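Local coordinates for TRAP dicarboxylate transporter, DctP subunit (Ochrobactrum anthropi, PDB 4P47), which probably binds a small organic acid or related solute in the periplasm and delivers it to a TRAP-type membrane transporter, at residues 97-109 with 128-141. Sequence-based numbering, arbitrary orientation.
Sequences ILSSTVKAFEAVD and FGTNLMKRLPDTGL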
# COMPACT_ATOMS: atom_id res chain seq x y z
N ILE A 97 -3.66 -3.89 -6.57
CA ILE A 97 -4.44 -3.66 -7.78
C ILE A 97 -4.07 -4.68 -8.88
O ILE A 97 -4.88 -4.99 -9.75
CB ILE A 97 -4.29 -2.21 -8.25
CG1 ILE A 97 -4.84 -1.26 -7.18
CG2 ILE A 97 -5.01 -1.98 -9.61
CD1 ILE A 97 -4.49 0.21 -7.45
N LEU A 98 -2.83 -5.17 -8.84
CA LEU A 98 -2.37 -6.12 -9.84
C LEU A 98 -3.08 -7.47 -9.82
O LEU A 98 -2.96 -8.22 -10.78
CB LEU A 98 -0.87 -6.37 -9.70
CG LEU A 98 -0.04 -5.27 -10.34
CD1 LEU A 98 1.36 -5.22 -9.77
CD2 LEU A 98 0.02 -5.46 -11.85
N SER A 99 -3.80 -7.79 -8.75
CA SER A 99 -4.29 -9.15 -8.57
C SER A 99 -5.15 -9.67 -9.73
O SER A 99 -5.16 -10.87 -10.00
CB SER A 99 -5.02 -9.32 -7.24
OG SER A 99 -6.21 -8.54 -7.20
N SER A 100 -5.88 -8.78 -10.41
CA SER A 100 -6.69 -9.23 -11.56
C SER A 100 -5.83 -9.40 -12.83
O SER A 100 -6.33 -9.84 -13.88
CB SER A 100 -7.86 -8.28 -11.80
OG SER A 100 -7.42 -7.00 -12.17
N THR A 101 -4.55 -9.05 -12.72
CA THR A 101 -3.57 -9.27 -13.77
C THR A 101 -2.69 -10.50 -13.45
O THR A 101 -2.43 -11.35 -14.31
CB THR A 101 -2.69 -8.01 -13.95
OG1 THR A 101 -3.51 -6.91 -14.37
CG2 THR A 101 -1.62 -8.25 -14.98
N VAL A 102 -2.23 -10.58 -12.20
CA VAL A 102 -1.43 -11.68 -11.70
C VAL A 102 -1.97 -11.97 -10.31
O VAL A 102 -1.76 -11.20 -9.38
CB VAL A 102 0.07 -11.30 -11.64
CG1 VAL A 102 0.87 -12.34 -10.87
CG2 VAL A 102 0.62 -11.09 -13.04
N LYS A 103 -2.68 -13.08 -10.16
CA LYS A 103 -3.40 -13.36 -8.92
C LYS A 103 -2.52 -13.42 -7.67
O LYS A 103 -2.99 -13.11 -6.56
CB LYS A 103 -4.17 -14.67 -9.05
CG LYS A 103 -5.61 -14.47 -9.40
CD LYS A 103 -6.37 -13.85 -8.23
CE LYS A 103 -7.61 -13.13 -8.73
NZ LYS A 103 -8.31 -13.90 -9.80
N ALA A 104 -1.27 -13.81 -7.83
CA ALA A 104 -0.36 -13.91 -6.70
C ALA A 104 -0.25 -12.56 -5.96
O ALA A 104 0.02 -12.57 -4.76
CB ALA A 104 1.00 -14.41 -7.14
N PHE A 105 -0.42 -11.45 -6.67
CA PHE A 105 -0.33 -10.15 -6.02
C PHE A 105 -1.41 -9.93 -4.96
O PHE A 105 -1.27 -9.03 -4.13
CB PHE A 105 -0.33 -9.02 -7.05
CG PHE A 105 1.02 -8.72 -7.60
CD1 PHE A 105 1.51 -9.41 -8.70
CD2 PHE A 105 1.82 -7.76 -7.02
CE1 PHE A 105 2.77 -9.13 -9.21
CE2 PHE A 105 3.09 -7.49 -7.54
CZ PHE A 105 3.55 -8.19 -8.64
N GLU A 106 -2.47 -10.73 -4.94
CA GLU A 106 -3.44 -10.64 -3.85
C GLU A 106 -2.80 -10.90 -2.50
O GLU A 106 -3.31 -10.45 -1.47
CB GLU A 106 -4.59 -11.61 -4.11
CG GLU A 106 -5.72 -11.59 -3.12
CD GLU A 106 -6.86 -12.46 -3.57
OE1 GLU A 106 -6.69 -13.71 -3.58
OE2 GLU A 106 -7.92 -11.91 -3.91
N ALA A 107 -1.65 -11.56 -2.51
CA ALA A 107 -0.95 -11.81 -1.26
C ALA A 107 -0.63 -10.51 -0.50
O ALA A 107 -0.60 -10.50 0.73
CB ALA A 107 0.35 -12.62 -1.49
N VAL A 108 -0.39 -9.40 -1.21
CA VAL A 108 -0.01 -8.17 -0.50
C VAL A 108 -1.18 -7.54 0.24
O VAL A 108 -0.98 -6.69 1.08
CB VAL A 108 0.65 -7.11 -1.42
CG1 VAL A 108 1.84 -7.69 -2.17
CG2 VAL A 108 -0.34 -6.45 -2.37
N ASP A 109 -2.39 -7.97 -0.07
CA ASP A 109 -3.58 -7.51 0.64
C ASP A 109 -3.95 -8.38 1.85
O ASP A 109 -4.91 -8.07 2.56
CB ASP A 109 -4.78 -7.47 -0.32
CG ASP A 109 -4.73 -6.30 -1.29
OD1 ASP A 109 -4.07 -5.28 -1.00
OD2 ASP A 109 -5.42 -6.38 -2.32
N PHE A 128 10.00 -12.53 -1.39
CA PHE A 128 8.57 -12.43 -1.58
C PHE A 128 8.22 -11.40 -2.66
O PHE A 128 7.52 -11.68 -3.63
CB PHE A 128 7.88 -12.07 -0.27
CG PHE A 128 6.43 -11.71 -0.44
CD1 PHE A 128 5.49 -12.67 -0.78
CD2 PHE A 128 5.99 -10.41 -0.25
CE1 PHE A 128 4.16 -12.34 -0.94
CE2 PHE A 128 4.67 -10.08 -0.39
CZ PHE A 128 3.75 -11.03 -0.74
N GLY A 129 8.72 -10.18 -2.49
CA GLY A 129 8.42 -9.13 -3.45
C GLY A 129 9.04 -9.38 -4.81
O GLY A 129 8.47 -9.07 -5.86
N THR A 130 10.25 -9.92 -4.80
CA THR A 130 10.99 -10.18 -6.02
C THR A 130 10.32 -11.24 -6.87
O THR A 130 10.18 -11.09 -8.08
CB THR A 130 12.43 -10.55 -5.68
OG1 THR A 130 13.04 -9.46 -4.96
CG2 THR A 130 13.25 -10.85 -6.94
N ASN A 131 9.86 -12.30 -6.24
CA ASN A 131 9.20 -13.37 -6.97
C ASN A 131 7.83 -12.95 -7.51
O ASN A 131 7.41 -13.44 -8.55
CB ASN A 131 9.11 -14.64 -6.10
CG ASN A 131 10.45 -15.31 -5.94
OD1 ASN A 131 11.34 -15.12 -6.76
ND2 ASN A 131 10.60 -16.09 -4.89
N LEU A 132 7.16 -12.02 -6.85
CA LEU A 132 5.96 -11.47 -7.42
C LEU A 132 6.30 -10.74 -8.72
O LEU A 132 5.62 -10.92 -9.73
CB LEU A 132 5.26 -10.52 -6.45
CG LEU A 132 4.49 -11.17 -5.29
CD1 LEU A 132 3.94 -10.11 -4.38
CD2 LEU A 132 3.37 -12.04 -5.83
N MET A 133 7.32 -9.89 -8.69
CA MET A 133 7.68 -9.10 -9.87
C MET A 133 8.06 -9.95 -11.07
O MET A 133 7.85 -9.55 -12.20
CB MET A 133 8.81 -8.12 -9.54
CG MET A 133 8.36 -7.02 -8.63
SD MET A 133 9.49 -5.64 -8.54
CE MET A 133 10.98 -6.46 -8.00
N LYS A 134 8.62 -11.12 -10.82
CA LYS A 134 8.97 -12.02 -11.92
C LYS A 134 7.78 -12.47 -12.76
O LYS A 134 7.94 -12.89 -13.89
CB LYS A 134 9.74 -13.22 -11.37
CG LYS A 134 11.13 -12.82 -10.89
CD LYS A 134 12.17 -13.93 -11.06
CE LYS A 134 12.29 -14.78 -9.82
NZ LYS A 134 13.47 -15.69 -9.91
N ARG A 135 6.58 -12.34 -12.20
CA ARG A 135 5.36 -12.73 -12.88
C ARG A 135 4.84 -11.64 -13.83
O ARG A 135 3.89 -11.87 -14.59
CB ARG A 135 4.28 -13.07 -11.83
CG ARG A 135 4.70 -14.20 -10.89
CD ARG A 135 3.77 -14.39 -9.66
NE ARG A 135 4.26 -15.46 -8.79
CZ ARG A 135 3.94 -16.74 -8.94
NH1 ARG A 135 3.11 -17.12 -9.90
NH2 ARG A 135 4.46 -17.65 -8.12
N LEU A 136 5.46 -10.46 -13.82
CA LEU A 136 4.91 -9.33 -14.56
C LEU A 136 5.22 -9.32 -16.06
O LEU A 136 4.36 -8.91 -16.84
CB LEU A 136 5.32 -8.00 -13.90
CG LEU A 136 4.62 -7.76 -12.56
CD1 LEU A 136 5.25 -6.55 -11.88
CD2 LEU A 136 3.12 -7.56 -12.72
N PRO A 137 6.45 -9.70 -16.48
CA PRO A 137 6.80 -9.53 -17.90
C PRO A 137 5.83 -10.21 -18.87
O PRO A 137 5.50 -9.62 -19.90
CB PRO A 137 8.21 -10.10 -17.97
CG PRO A 137 8.78 -9.78 -16.62
CD PRO A 137 7.64 -10.02 -15.67
N ASP A 138 5.32 -11.39 -18.52
CA ASP A 138 4.38 -12.08 -19.42
C ASP A 138 3.09 -11.30 -19.62
O ASP A 138 2.36 -11.55 -20.58
CB ASP A 138 4.08 -13.49 -18.92
CG ASP A 138 5.24 -14.44 -19.10
OD1 ASP A 138 6.18 -14.09 -19.85
OD2 ASP A 138 5.21 -15.52 -18.49
N THR A 139 2.80 -10.36 -18.73
CA THR A 139 1.59 -9.54 -18.84
C THR A 139 1.87 -8.16 -19.45
O THR A 139 0.96 -7.32 -19.48
CB THR A 139 0.90 -9.34 -17.47
OG1 THR A 139 1.66 -8.42 -16.66
CG2 THR A 139 0.74 -10.65 -16.72
N GLY A 140 3.09 -7.91 -19.91
CA GLY A 140 3.44 -6.65 -20.52
C GLY A 140 3.91 -5.56 -19.56
O GLY A 140 3.95 -4.39 -19.95
N LEU A 141 4.31 -5.95 -18.36
CA LEU A 141 4.72 -5.02 -17.29
C LEU A 141 6.08 -5.42 -16.74
O LEU A 141 6.38 -6.61 -16.65
CB LEU A 141 3.69 -5.06 -16.17
CG LEU A 141 2.29 -4.59 -16.57
CD1 LEU A 141 1.28 -4.98 -15.53
CD2 LEU A 141 2.27 -3.05 -16.79
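L132 and F105 bury the most surface here: CB of L132 lies over one face of the F105 ring, off its centre and 4.0 Å from the centroid, a CH-pi contact. In the conformer given, CD1 of L98 lies by the opposite face, also toward the rim, while F105 CE1 comes within 3.4 Å of L132 O. With alanine at F105, L132 CB would probably lose its aromatic face and L136 CD2 its neighbour CE1. Branching lets L132 serve two more partners, CD1 touching CG1 of V108 and CD2 resting 3.6 Å from CB of A104. Small A104 also leaves room for R135, whose guanidinium passes one face over that CB. V102 sets CG1 anti to the backbone N (chi1 169°), against CB of R135 at 3.6 Å; its other methyl, CG2, meets CG2 of T139. T139 OG1 donates a hydrogen bond to L136 O (2.8 Å), leaving its methyl for V102 and T101. No hydrogen bond joins the segments, so apolar fit carries the contact. Within this solute-binding protein 7 fold it fastens the loop after strand 90-94 to helix 127-133, with Y146 of strand 141-156 against F105 and L132, and T323 of helix 321-336 touching A104 and R135.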